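6-phosphogluconolactonase (Thermotoga maritima, PDB 1VL1) catalyses the hydrolysis of 6-phosphogluconolactone to 6-phosphogluconate, the second step of the oxidative stage of the pentose phosphate pathway. Local coordinates at residues Ser79-Val84 and Asp89-Arg94; Leu118-Ala123 and Val166-Pro171; Leu210-Thr213 and Ala217-Val220. All blocks are in the same frame, centred on the assembly; numbering follows the deposited sequence.

Contact 1: residues Ser79-Val84 and Asp89-Arg94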
ATOM      1  N   SER A  79      -4.019  -1.029  -1.519  1.00 22.20           N
ATOM      2  CA  SER A  79      -4.118   0.417  -1.385  1.00 23.10           C
ATOM      3  C   SER A  79      -4.930   0.987  -2.569  1.00 22.57           C
ATOM      4  O   SER A  79      -5.484   2.065  -2.462  1.00 23.42           O
ATOM      5  CB  SER A  79      -2.740   1.076  -1.410  1.00 22.82           C
ATOM      6  OG  SER A  79      -2.003   0.699  -2.555  1.00 23.66           O
ATOM      7  N   ASP A  80      -4.909   0.302  -3.689  1.00 22.00           N
ATOM      8  CA  ASP A  80      -5.547   0.757  -4.886  1.00 21.53           C
ATOM      9  C   ASP A  80      -5.572  -0.364  -5.924  1.00 22.06           C
ATOM     10  O   ASP A  80      -4.848  -1.347  -5.854  1.00 22.82           O
ATOM     11  CB  ASP A  80      -4.845   1.984  -5.472  1.00 21.32           C
ATOM     12  CG  ASP A  80      -3.463   1.670  -5.959  1.00 23.03           C
ATOM     13  OD1 ASP A  80      -2.536   1.441  -5.142  1.00 25.54           O
ATOM     14  OD2 ASP A  80      -3.261   1.584  -7.167  1.00 23.92           O
ATOM     15  N   GLU A  81      -6.362  -0.149  -6.942  1.00 21.26           N
ATOM     16  CA  GLU A  81      -6.436  -1.129  -8.024  1.00 21.45           C
ATOM     17  C   GLU A  81      -6.702  -0.415  -9.345  1.00 21.78           C
ATOM     18  O   GLU A  81      -7.434   0.555  -9.426  1.00 23.64           O
ATOM     19  CB  GLU A  81      -7.497  -2.189  -7.784  1.00 20.27           C
ATOM     20  CG  GLU A  81      -7.579  -3.268  -8.835  1.00 22.29           C
ATOM     21  CD  GLU A  81      -6.294  -4.036  -8.958  1.00 21.89           C
ATOM     22  OE1 GLU A  81      -5.406  -3.575  -9.706  1.00 23.10           O
ATOM     23  OE2 GLU A  81      -6.218  -5.105  -8.350  1.00 23.07           O
ATOM     24  N   ARG A  82      -6.066  -0.934 -10.383  1.00 21.57           N
ATOM     25  CA  ARG A  82      -6.341  -0.528 -11.749  1.00 21.14           C
ATOM     26  C   ARG A  82      -7.658  -1.159 -12.175  1.00 22.04           C
ATOM     27  O   ARG A  82      -7.902  -2.351 -11.962  1.00 20.50           O
ATOM     28  CB  ARG A  82      -5.190  -0.963 -12.666  1.00 21.81           C
ATOM     29  CG  ARG A  82      -3.929  -0.138 -12.467  1.00 23.08           C
ATOM     30  CD  ARG A  82      -3.018  -0.643 -11.367  1.00 25.51           C
ATOM     31  NE  ARG A  82      -1.734   0.047 -11.473  1.00 24.41           N
ATOM     32  CZ  ARG A  82      -0.743  -0.296 -12.266  1.00 27.36           C
ATOM     33  NH1 ARG A  82      -0.823  -1.346 -13.027  1.00 26.48           N
ATOM     34  NH2 ARG A  82       0.355   0.430 -12.307  1.00 28.13           N
ATOM     35  N   TYR A  83      -8.503  -0.375 -12.861  1.00 21.66           N
ATOM     36  CA  TYR A  83      -9.852  -0.825 -13.237  1.00 23.01           C
ATOM     37  C   TYR A  83      -9.731  -1.606 -14.544  1.00 22.43           C
ATOM     38  O   TYR A  83     -10.110  -1.175 -15.635  1.00 23.05           O
ATOM     39  CB  TYR A  83     -10.886   0.329 -13.334  1.00 22.83           C
ATOM     40  CG  TYR A  83     -12.315  -0.188 -13.459  1.00 22.44           C
ATOM     41  CD1 TYR A  83     -12.942  -0.827 -12.413  1.00 20.86           C
ATOM     42  CD2 TYR A  83     -13.045  -0.018 -14.639  1.00 21.98           C
ATOM     43  CE1 TYR A  83     -14.230  -1.306 -12.531  1.00 20.70           C
ATOM     44  CE2 TYR A  83     -14.334  -0.510 -14.784  1.00 23.26           C
ATOM     45  CZ  TYR A  83     -14.948  -1.118 -13.741  1.00 21.93           C
ATOM     46  OH  TYR A  83     -16.227  -1.596 -13.926  1.00 24.22           O
ATOM     47  N   VAL A  84      -9.219  -2.807 -14.361  1.00 21.93           N
ATOM     48  CA  VAL A  84      -9.013  -3.792 -15.390  1.00 22.44           C
ATOM     49  C   VAL A  84      -9.316  -5.157 -14.790  1.00 22.21           C
ATOM     50  O   VAL A  84      -9.412  -5.325 -13.563  1.00 24.09           O
ATOM     51  CB  VAL A  84      -7.514  -3.760 -15.880  1.00 22.29           C
ATOM     52  CG1 VAL A  84      -7.147  -2.397 -16.352  1.00 24.06           C
ATOM     53  CG2 VAL A  84      -6.548  -4.208 -14.780  1.00 22.24           C
ATOM     54  N   ASP A  89      -2.223  -8.583 -16.360  1.00 23.64           N
ATOM     55  CA  ASP A  89      -0.884  -8.317 -15.754  1.00 23.92           C
ATOM     56  C   ASP A  89      -0.754  -6.885 -15.174  1.00 23.95           C
ATOM     57  O   ASP A  89       0.169  -6.599 -14.434  1.00 23.42           O
ATOM     58  CB  ASP A  89       0.298  -8.671 -16.699  1.00 24.33           C
ATOM     59  CG  ASP A  89       0.331  -7.863 -17.960  1.00 27.35           C
ATOM     60  OD1 ASP A  89      -0.431  -6.889 -18.117  1.00 31.79           O
ATOM     61  OD2 ASP A  89       1.138  -8.129 -18.877  1.00 31.69           O
ATOM     62  N   GLN A  90      -1.734  -6.031 -15.465  1.00 24.19           N
ATOM     63  CA  GLN A  90      -1.820  -4.668 -14.928  1.00 24.22           C
ATOM     64  C   GLN A  90      -2.603  -4.579 -13.609  1.00 22.95           C
ATOM     65  O   GLN A  90      -2.777  -3.495 -13.059  1.00 23.45           O
ATOM     66  CB  GLN A  90      -2.455  -3.737 -16.011  1.00 25.36           C
ATOM     67  CG  GLN A  90      -1.639  -3.613 -17.284  1.00 27.69           C
ATOM     68  CD  GLN A  90      -2.343  -2.771 -18.419  1.00 28.43           C
ATOM     69  OE1 GLN A  90      -3.594  -2.661 -18.486  1.00 36.33           O
ATOM     70  NE2 GLN A  90      -1.530  -2.168 -19.288  1.00 35.09           N
ATOM     71  N   SER A  91      -3.102  -5.722 -13.122  1.00 22.19           N
ATOM     72  CA  SER A  91      -3.919  -5.759 -11.907  1.00 21.93           C
ATOM     73  C   SER A  91      -2.953  -5.866 -10.750  1.00 20.66           C
ATOM     74  O   SER A  91      -2.062  -6.723 -10.768  1.00 22.10           O
ATOM     75  CB  SER A  91      -4.774  -7.037 -11.882  1.00 22.16           C
ATOM     76  OG  SER A  91      -5.506  -7.139 -10.685  1.00 23.51           O
ATOM     77  N   ASN A  92      -3.148  -5.034  -9.750  1.00 21.36           N
ATOM     78  CA  ASN A  92      -2.422  -5.164  -8.512  1.00 21.18           C
ATOM     79  C   ASN A  92      -2.767  -6.469  -7.820  1.00 21.91           C
ATOM     80  O   ASN A  92      -1.877  -7.123  -7.251  1.00 21.64           O
ATOM     81  CB  ASN A  92      -2.696  -4.005  -7.579  1.00 22.56           C
ATOM     82  CG  ASN A  92      -2.045  -2.733  -8.025  1.00 24.45           C
ATOM     83  OD1 ASN A  92      -1.020  -2.766  -8.665  1.00 24.55           O
ATOM     84  ND2 ASN A  92      -2.572  -1.596  -7.548  1.00 24.70           N
ATOM     85  N   PHE A  93      -4.032  -6.848  -7.841  1.00 21.69           N
ATOM     86  CA  PHE A  93      -4.420  -8.138  -7.256  1.00 22.23           C
ATOM     87  C   PHE A  93      -3.610  -9.299  -7.842  1.00 21.99           C
ATOM     88  O   PHE A  93      -3.081 -10.138  -7.097  1.00 22.69           O
ATOM     89  CB  PHE A  93      -5.912  -8.427  -7.408  1.00 22.36           C
ATOM     90  CG  PHE A  93      -6.246  -9.802  -6.949  1.00 20.08           C
ATOM     91  CD1 PHE A  93      -6.320 -10.086  -5.578  1.00 23.31           C
ATOM     92  CD2 PHE A  93      -6.337 -10.830  -7.832  1.00 24.22           C
ATOM     93  CE1 PHE A  93      -6.536 -11.387  -5.147  1.00 22.52           C
ATOM     94  CE2 PHE A  93      -6.553 -12.128  -7.384  1.00 24.33           C
ATOM     95  CZ  PHE A  93      -6.659 -12.373  -6.024  1.00 24.70           C
ATOM     96  N   ARG A  94      -3.570  -9.376  -9.167  1.00 22.14           N
ATOM     97  CA  ARG A  94      -2.872 -10.485  -9.814  1.00 22.19           C
ATOM     98  C   ARG A  94      -1.421 -10.525  -9.343  1.00 22.62           C
ATOM     99  O   ARG A  94      -0.875 -11.569  -9.030  1.00 23.12           O
ATOM    100  CB  ARG A  94      -2.925 -10.361 -11.313  1.00 21.96           C
ATOM    101  CG  ARG A  94      -2.072 -11.373 -11.984  1.00 23.62           C
ATOM    102  CD  ARG A  94      -2.347 -11.656 -13.349  1.00 26.61           C
ATOM    103  NE  ARG A  94      -1.159 -12.352 -13.876  1.00 28.26           N
ATOM    104  CZ  ARG A  94      -0.879 -12.493 -15.138  1.00 31.88           C
ATOM    105  NH1 ARG A  94      -1.700 -12.000 -16.051  1.00 31.52           N
ATOM    106  NH2 ARG A  94       0.240 -13.131 -15.492  1.00 31.96           N
TER

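Contact 2: residues Leu118-Ala123 and Val166-Pro171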
ATOM      1  N   LEU A 118     -17.384  -5.325 -11.076  1.00 22.58           N
ATOM      2  CA  LEU A 118     -18.513  -4.403 -10.830  1.00 23.22           C
ATOM      3  C   LEU A 118     -18.301  -3.045 -11.495  1.00 23.28           C
ATOM      4  O   LEU A 118     -17.163  -2.624 -11.704  1.00 23.40           O
ATOM      5  CB  LEU A 118     -18.652  -4.159  -9.322  1.00 24.15           C
ATOM      6  CG  LEU A 118     -18.997  -5.368  -8.431  1.00 26.02           C
ATOM      7  CD1 LEU A 118     -18.980  -4.922  -6.971  1.00 28.62           C
ATOM      8  CD2 LEU A 118     -20.270  -6.087  -8.811  1.00 27.64           C
ATOM      9  N   PRO A 119     -19.374  -2.303 -11.749  1.00 23.09           N
ATOM     10  CA  PRO A 119     -19.209  -0.925 -12.216  1.00 22.08           C
ATOM     11  C   PRO A 119     -18.352  -0.164 -11.200  1.00 21.49           C
ATOM     12  O   PRO A 119     -18.364  -0.465 -10.030  1.00 22.54           O
ATOM     13  CB  PRO A 119     -20.660  -0.371 -12.282  1.00 22.72           C
ATOM     14  CG  PRO A 119     -21.512  -1.606 -12.369  1.00 22.10           C
ATOM     15  CD  PRO A 119     -20.789  -2.663 -11.577  1.00 22.63           C
ATOM     16  N   ILE A 120     -17.518   0.752 -11.666  1.00 21.04           N
ATOM     17  CA  ILE A 120     -16.471   1.262 -10.814  1.00 21.26           C
ATOM     18  C   ILE A 120     -16.957   1.861  -9.501  1.00 19.58           C
ATOM     19  O   ILE A 120     -16.333   1.645  -8.449  1.00 20.20           O
ATOM     20  CB  ILE A 120     -15.576   2.277 -11.596  1.00 20.02           C
ATOM     21  CG1 ILE A 120     -14.239   2.444 -10.914  1.00 21.17           C
ATOM     22  CG2 ILE A 120     -16.367   3.568 -11.911  1.00 22.69           C
ATOM     23  CD1 ILE A 120     -13.165   3.239 -11.654  1.00 21.44           C
ATOM     24  N   GLU A 121     -18.079   2.581  -9.539  1.00 22.47           N
ATOM     25  CA  GLU A 121     -18.606   3.143  -8.275  1.00 23.37           C
ATOM     26  C   GLU A 121     -18.999   2.044  -7.302  1.00 22.57           C
ATOM     27  O   GLU A 121     -18.748   2.124  -6.084  1.00 22.12           O
ATOM     28  CB  GLU A 121     -19.783   4.077  -8.526  1.00 24.17           C
ATOM     29  CG  GLU A 121     -20.553   4.459  -7.261  1.00 25.86           C
ATOM     30  CD  GLU A 121     -21.521   5.589  -7.491  1.00 26.88           C
ATOM     31  OE1 GLU A 121     -21.051   6.746  -7.571  1.00 35.51           O
ATOM     32  OE2 GLU A 121     -22.734   5.312  -7.560  1.00 33.77           O
ATOM     33  N   LYS A 122     -19.574   0.982  -7.837  1.00 20.67           N
ATOM     34  CA  LYS A 122     -20.030  -0.130  -7.003  1.00 21.24           C
ATOM     35  C   LYS A 122     -18.808  -0.878  -6.435  1.00 21.49           C
ATOM     36  O   LYS A 122     -18.822  -1.371  -5.290  1.00 22.03           O
ATOM     37  CB  LYS A 122     -20.897  -1.088  -7.798  1.00 21.35           C
ATOM     38  CG  LYS A 122     -22.099  -0.446  -8.360  1.00 22.17           C
ATOM     39  CD  LYS A 122     -23.058  -0.012  -7.306  1.00 20.27           C
ATOM     40  CE  LYS A 122     -24.320   0.441  -7.999  1.00 21.08           C
ATOM     41  NZ  LYS A 122     -25.401   0.985  -7.126  1.00 20.04           N
ATOM     42  N   ALA A 123     -17.764  -1.025  -7.264  1.00 21.44           N
ATOM     43  CA  ALA A 123     -16.522  -1.621  -6.782  1.00 20.73           C
ATOM     44  C   ALA A 123     -15.954  -0.832  -5.606  1.00 22.08           C
ATOM     45  O   ALA A 123     -15.532  -1.392  -4.589  1.00 21.82           O
ATOM     46  CB  ALA A 123     -15.508  -1.668  -7.934  1.00 21.32           C
ATOM     47  N   VAL A 166     -12.742   5.200   0.126  1.00 22.02           N
ATOM     48  CA  VAL A 166     -12.372   4.656  -1.156  1.00 21.82           C
ATOM     49  C   VAL A 166     -13.039   5.517  -2.204  1.00 23.08           C
ATOM     50  O   VAL A 166     -14.237   5.855  -2.052  1.00 23.65           O
ATOM     51  CB  VAL A 166     -12.867   3.211  -1.322  1.00 21.55           C
ATOM     52  CG1 VAL A 166     -12.293   2.629  -2.602  1.00 22.56           C
ATOM     53  CG2 VAL A 166     -12.421   2.368  -0.127  1.00 23.47           C
ATOM     54  N   THR A 167     -12.281   5.922  -3.207  1.00 22.63           N
ATOM     55  CA  THR A 167     -12.841   6.663  -4.320  1.00 23.13           C
ATOM     56  C   THR A 167     -12.325   6.128  -5.653  1.00 24.21           C
ATOM     57  O   THR A 167     -11.592   5.142  -5.695  1.00 23.06           O
ATOM     58  CB  THR A 167     -12.559   8.166  -4.168  1.00 23.94           C
ATOM     59  OG1 THR A 167     -13.340   8.889  -5.148  1.00 23.20           O
ATOM     60  CG2 THR A 167     -11.126   8.501  -4.452  1.00 23.76           C
ATOM     61  N   PHE A 168     -12.690   6.762  -6.752  1.00 23.92           N
ATOM     62  CA  PHE A 168     -12.190   6.329  -8.061  1.00 24.91           C
ATOM     63  C   PHE A 168     -11.750   7.547  -8.906  1.00 26.45           C
ATOM     64  O   PHE A 168     -12.112   8.693  -8.577  1.00 26.56           O
ATOM     65  CB  PHE A 168     -13.208   5.438  -8.787  1.00 25.46           C
ATOM     66  CG  PHE A 168     -14.478   6.135  -9.208  1.00 24.44           C
ATOM     67  CD1 PHE A 168     -14.555   6.741 -10.448  1.00 28.11           C
ATOM     68  CD2 PHE A 168     -15.596   6.135  -8.383  1.00 25.06           C
ATOM     69  CE1 PHE A 168     -15.755   7.373 -10.855  1.00 27.72           C
ATOM     70  CE2 PHE A 168     -16.782   6.731  -8.768  1.00 29.56           C
ATOM     71  CZ  PHE A 168     -16.851   7.355 -10.013  1.00 26.29           C
ATOM     72  N   THR A 169     -10.981   7.305  -9.966  1.00 26.07           N
ATOM     73  CA  THR A 169     -10.366   8.387 -10.756  1.00 26.77           C
ATOM     74  C   THR A 169     -10.840   8.261 -12.192  1.00 27.51           C
ATOM     75  O   THR A 169     -11.340   7.224 -12.599  1.00 27.15           O
ATOM     76  CB  THR A 169      -8.798   8.316 -10.714  1.00 26.27           C
ATOM     77  OG1 THR A 169      -8.350   7.154 -11.433  1.00 27.61           O
ATOM     78  CG2 THR A 169      -8.240   8.153  -9.286  1.00 28.01           C
ATOM     79  N   ASP A 170     -10.640   9.327 -12.959  1.00 29.13           N
ATOM     80  CA  ASP A 170     -10.665   9.209 -14.400  1.00 30.57           C
ATOM     81  C   ASP A 170      -9.388   8.463 -14.876  1.00 29.42           C
ATOM     82  O   ASP A 170      -8.501   8.230 -14.086  1.00 27.89           O
ATOM     83  CB  ASP A 170     -10.779  10.603 -15.005  1.00 31.66           C
ATOM     84  CG  ASP A 170     -11.988  11.396 -14.430  1.00 36.27           C
ATOM     85  OD1 ASP A 170     -13.033  10.842 -13.997  1.00 44.07           O
ATOM     86  OD2 ASP A 170     -11.950  12.637 -14.385  1.00 40.79           O
ATOM     87  N   PRO A 171      -9.305   8.035 -16.136  1.00 29.67           N
ATOM     88  CA  PRO A 171      -8.038   7.484 -16.649  1.00 28.94           C
ATOM     89  C   PRO A 171      -6.824   8.341 -16.228  1.00 29.12           C
ATOM     90  O   PRO A 171      -6.725   9.522 -16.579  1.00 27.54           O
ATOM     91  CB  PRO A 171      -8.249   7.477 -18.162  1.00 29.84           C
ATOM     92  CG  PRO A 171      -9.727   7.179 -18.290  1.00 29.60           C
ATOM     93  CD  PRO A 171     -10.363   8.021 -17.177  1.00 29.11           C
TER

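Contact 3: residues Leu210-Thr213 and Ala217-Val220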
ATOM      1  N   LEU A 210      10.467  16.863   1.419  1.00 22.70           N
ATOM      2  CA  LEU A 210      11.169  17.479   2.561  1.00 22.32           C
ATOM      3  C   LEU A 210      11.131  19.004   2.555  1.00 22.04           C
ATOM      4  O   LEU A 210      11.339  19.654   3.592  1.00 21.80           O
ATOM      5  CB  LEU A 210      12.640  16.993   2.644  1.00 22.86           C
ATOM      6  CG  LEU A 210      12.842  15.487   2.859  1.00 27.06           C
ATOM      7  CD1 LEU A 210      14.284  15.100   2.964  1.00 29.55           C
ATOM      8  CD2 LEU A 210      12.066  15.004   4.077  1.00 31.15           C
ATOM      9  N   LYS A 211      10.923  19.603   1.383  1.00 21.63           N
ATOM     10  CA  LYS A 211      10.792  21.031   1.285  1.00 21.80           C
ATOM     11  C   LYS A 211       9.326  21.456   1.134  1.00 22.13           C
ATOM     12  O   LYS A 211       9.055  22.509   0.605  1.00 25.11           O
ATOM     13  CB  LYS A 211      11.634  21.482   0.112  1.00 21.22           C
ATOM     14  CG  LYS A 211      13.107  21.181   0.321  1.00 23.27           C
ATOM     15  CD  LYS A 211      13.930  21.776  -0.774  1.00 26.19           C
ATOM     16  CE  LYS A 211      13.897  20.978  -2.014  1.00 27.72           C
ATOM     17  NZ  LYS A 211      15.133  21.258  -2.808  1.00 30.15           N
ATOM     18  N   ASP A 212       8.420  20.602   1.589  1.00 22.83           N
ATOM     19  CA  ASP A 212       6.966  20.861   1.688  1.00 22.82           C
ATOM     20  C   ASP A 212       6.272  21.047   0.342  1.00 23.32           C
ATOM     21  O   ASP A 212       5.272  21.749   0.264  1.00 22.65           O
ATOM     22  CB  ASP A 212       6.685  22.058   2.632  1.00 23.98           C
ATOM     23  CG  ASP A 212       7.255  21.838   4.019  1.00 25.03           C
ATOM     24  OD1 ASP A 212       6.940  20.794   4.603  1.00 26.13           O
ATOM     25  OD2 ASP A 212       8.055  22.594   4.595  1.00 28.09           O
ATOM     26  N   THR A 213       6.775  20.393  -0.703  1.00 20.70           N
ATOM     27  CA  THR A 213       6.080  20.356  -1.978  1.00 21.95           C
ATOM     28  C   THR A 213       4.898  19.404  -1.832  1.00 21.66           C
ATOM     29  O   THR A 213       5.083  18.258  -1.407  1.00 20.32           O
ATOM     30  CB  THR A 213       7.040  19.869  -3.078  1.00 21.43           C
ATOM     31  OG1 THR A 213       8.174  20.721  -3.152  1.00 24.80           O
ATOM     32  CG2 THR A 213       6.379  19.903  -4.452  1.00 22.66           C
ATOM     33  N   ALA A 217       2.169  12.037  -2.051  1.00 20.68           N
ATOM     34  CA  ALA A 217       2.835  11.330  -0.976  1.00 21.48           C
ATOM     35  C   ALA A 217       3.104  12.179   0.231  1.00 21.15           C
ATOM     36  O   ALA A 217       3.301  11.648   1.352  1.00 23.74           O
ATOM     37  CB  ALA A 217       4.079  10.687  -1.452  1.00 22.82           C
ATOM     38  N   TYR A 218       3.241  13.484   0.033  1.00 21.25           N
ATOM     39  CA  TYR A 218       3.454  14.434   1.156  1.00 21.60           C
ATOM     40  C   TYR A 218       2.360  14.325   2.196  1.00 22.92           C
ATOM     41  O   TYR A 218       2.627  14.531   3.362  1.00 22.12           O
ATOM     42  CB  TYR A 218       3.464  15.882   0.654  1.00 22.65           C
ATOM     43  CG  TYR A 218       3.620  16.928   1.710  1.00 21.62           C
ATOM     44  CD1 TYR A 218       4.851  17.173   2.304  1.00 23.66           C
ATOM     45  CD2 TYR A 218       2.517  17.692   2.117  1.00 23.30           C
ATOM     46  CE1 TYR A 218       4.981  18.160   3.274  1.00 24.02           C
ATOM     47  CE2 TYR A 218       2.642  18.695   3.024  1.00 24.88           C
ATOM     48  CZ  TYR A 218       3.872  18.894   3.641  1.00 24.86           C
ATOM     49  OH  TYR A 218       4.032  19.899   4.574  1.00 26.31           O
ATOM     50  N   PHE A 219       1.149  13.953   1.786  1.00 22.11           N
ATOM     51  CA  PHE A 219      -0.007  13.996   2.725  1.00 22.36           C
ATOM     52  C   PHE A 219      -0.307  12.720   3.445  1.00 23.70           C
ATOM     53  O   PHE A 219      -1.231  12.698   4.273  1.00 23.37           O
ATOM     54  CB  PHE A 219      -1.261  14.500   2.001  1.00 22.99           C
ATOM     55  CG  PHE A 219      -1.112  15.888   1.457  1.00 22.70           C
ATOM     56  CD1 PHE A 219      -1.257  17.006   2.277  1.00 24.22           C
ATOM     57  CD2 PHE A 219      -0.769  16.073   0.145  1.00 23.42           C
ATOM     58  CE1 PHE A 219      -1.066  18.269   1.796  1.00 24.28           C
ATOM     59  CE2 PHE A 219      -0.570  17.377  -0.350  1.00 22.62           C
ATOM     60  CZ  PHE A 219      -0.747  18.463   0.470  1.00 23.71           C
ATOM     61  N   VAL A 220       0.459  11.665   3.185  1.00 21.23           N
ATOM     62  CA  VAL A 220       0.189  10.358   3.765  1.00 21.97           C
ATOM     63  C   VAL A 220       1.200  10.134   4.884  1.00 22.51           C
ATOM     64  O   VAL A 220       2.426  10.070   4.666  1.00 23.83           O
ATOM     65  CB  VAL A 220       0.243   9.186   2.745  1.00 22.02           C
ATOM     66  CG1 VAL A 220      -0.057   7.897   3.441  1.00 23.07           C
ATOM     67  CG2 VAL A 220      -0.778   9.365   1.711  1.00 22.55           C
TER

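Contact 1: residues Ser79-Val84 and Asp89-Arg94
E81 and R82, at the end of strand 74-82, face S91 and N92 at the start of helix 92-101; the CA atoms of E81 and N92 lie 5.7 Å apart, and the touching parts run 122° apart. The E81 carboxylate sits against the first turn of the helix. Its chain leaves with CG anti to the backbone N (chi1 -177°) and bends at chi2, which presents both oxygens to backbone donors: E81 OE1 takes N92 N at 2.7 Å and E81 OE2 takes F93 N at 2.8 Å, each through its syn lone pair. The anti lone pair of OE1 receives R82 N, and S91 OG adds a weak bond to OE2. Were this glutamate shortened to alanine, the N92 and F93 amides would probably lose their carboxylate acceptor, and a gap would open between strand and helix. The N92 amide reaches back to the strand, N92 ND2 donating to D80 O at 2.8 Å from above the carbonyl plane, with a weak, bent bond to D80 OD2. R82 NH1 gives a fairly straight bond (160°) to Q90 O, 2.9 Å away and near the guanidinium plane, while N92 OD1 lies over a guanidinium face. S91 is the N-cap, its OG weakly accepting from R94 N. The whole is the strand-to-helix turn of a beta-alpha-beta unit, strand 74-82, helix 92-101 and strand 111-112, with E81 at the helix N-terminus.

Contact 2: residues Leu118-Ala123 and Val166-Pro171
I120 lies over the phenyl ring of F168 in a helix-on-sheet contact of this alpha/beta fold, where the first turn of helix 120-134 meets strand 166-168. The I120 CG2 methyl makes a CH-pi contact with one face of the F168 ring, 4.0 Å from the centroid and only 13° off the normal. The other branch follows the root of the phenylalanine: I120 CG1 and I120 CD1 lie alongside F168 CB, with I120 CD1 the nearer at 3.6 Å. One isoleucine therefore covers both the ring and the carbon that carries it. E121 CB meets F168 CE2 obliquely at 4.0 Å, so the contact made by this acidic residue is apolar.

Torsions place the two partners. F168 CG stands between its backbone N and carbonyl carbon (chi1 67°), which sets the ring with one face under I120 CG2, and I120 CG1 runs anti to its backbone N, carrying I120 CD1 to the base of the phenylalanine.

Farther out, C124 of the same helix also touches F168, and I120 packs on V180 and P178 as well. Backbone bonds of T167 to T181 and T169 to R179 tie this edge to strand 179-182. Beyond F168, T169 OG1 donates to D170 O at 2.9 Å.

Contact 3: residues Leu210-Thr213 and Ala217-Val220
Y218 and D212 form the polar part of this contact. The phenol hydroxyl, Y218 OH, donates to D212 OD1 at 3.0 Å, reaching the oxygen from above the carboxylate plane, 36° out of it. Carboxylate and ring are turned 82° apart, and D212 OD1 itself lies near the ring plane, at the edge, where it also comes within 3.5 Å of Y218 CE1. One torsion brings the groups together: Y218 CG is anti to its backbone N (chi1 178°), which lays the ring alongside the D212-T213 backbone. A single bond thus joins the two side chains, at a site on the protein surface.

Packing contacts run along the rest of the tyrosine. T213 O lies oblique to the ring, nearest Y218 CB at 3.5 Å and close to CG and CD1 of Y218 as well, while the backbone of D212 reaches the ring from one face: D212 C stands 4.3 Å above the Y218 ring plane, offset toward the rim, and D212 CA is 3.7 Å from Y218 CE1. The tyrosine therefore lies along the D212-T213 backbone over most of its length. Y218 also touches I209 of the preceding helix and makes a cation-pi contact with R221.

Within the 3-10 segment, CD2 of Y218 stands 3.6 Å over the centre of the F219 ring, so the two consecutive aromatic residues pack on each other.

Backbone bonds set the shape of the first segment. D212, with positive phi, is the C-prime residue where T213 N bonds back to E208 O and D212 N to I209 O, reinforced by the T213 side chain, whose OG1 bonds to the same E208 O. This is a Schellman motif closing helix 200-210, packed against the 3-10 turn that follows it.

Contacts 1 and 2 are neighbours on one sheet, their centres 12 Å apart, and they touch directly: Y83 OH lies 2.6 Å from L118 O, a probable hydrogen bond from just past the end of strand 74-82 to the lead-in of helix 120-134. The intervening strand 179-182 pairs antiparallel with both 74-82 and 166-168, so the two contacts are also joined through the sheet. Contact 3 stands apart, 25 Å from contact 1 and 26 Å from contact 2 between centres, with nearest atoms about 9 and 12 Å away. A bound citrate, probably from the crystallisation liquor, lies about 4 Å from the R82 side chain in contact 1 and may mark a pocket there.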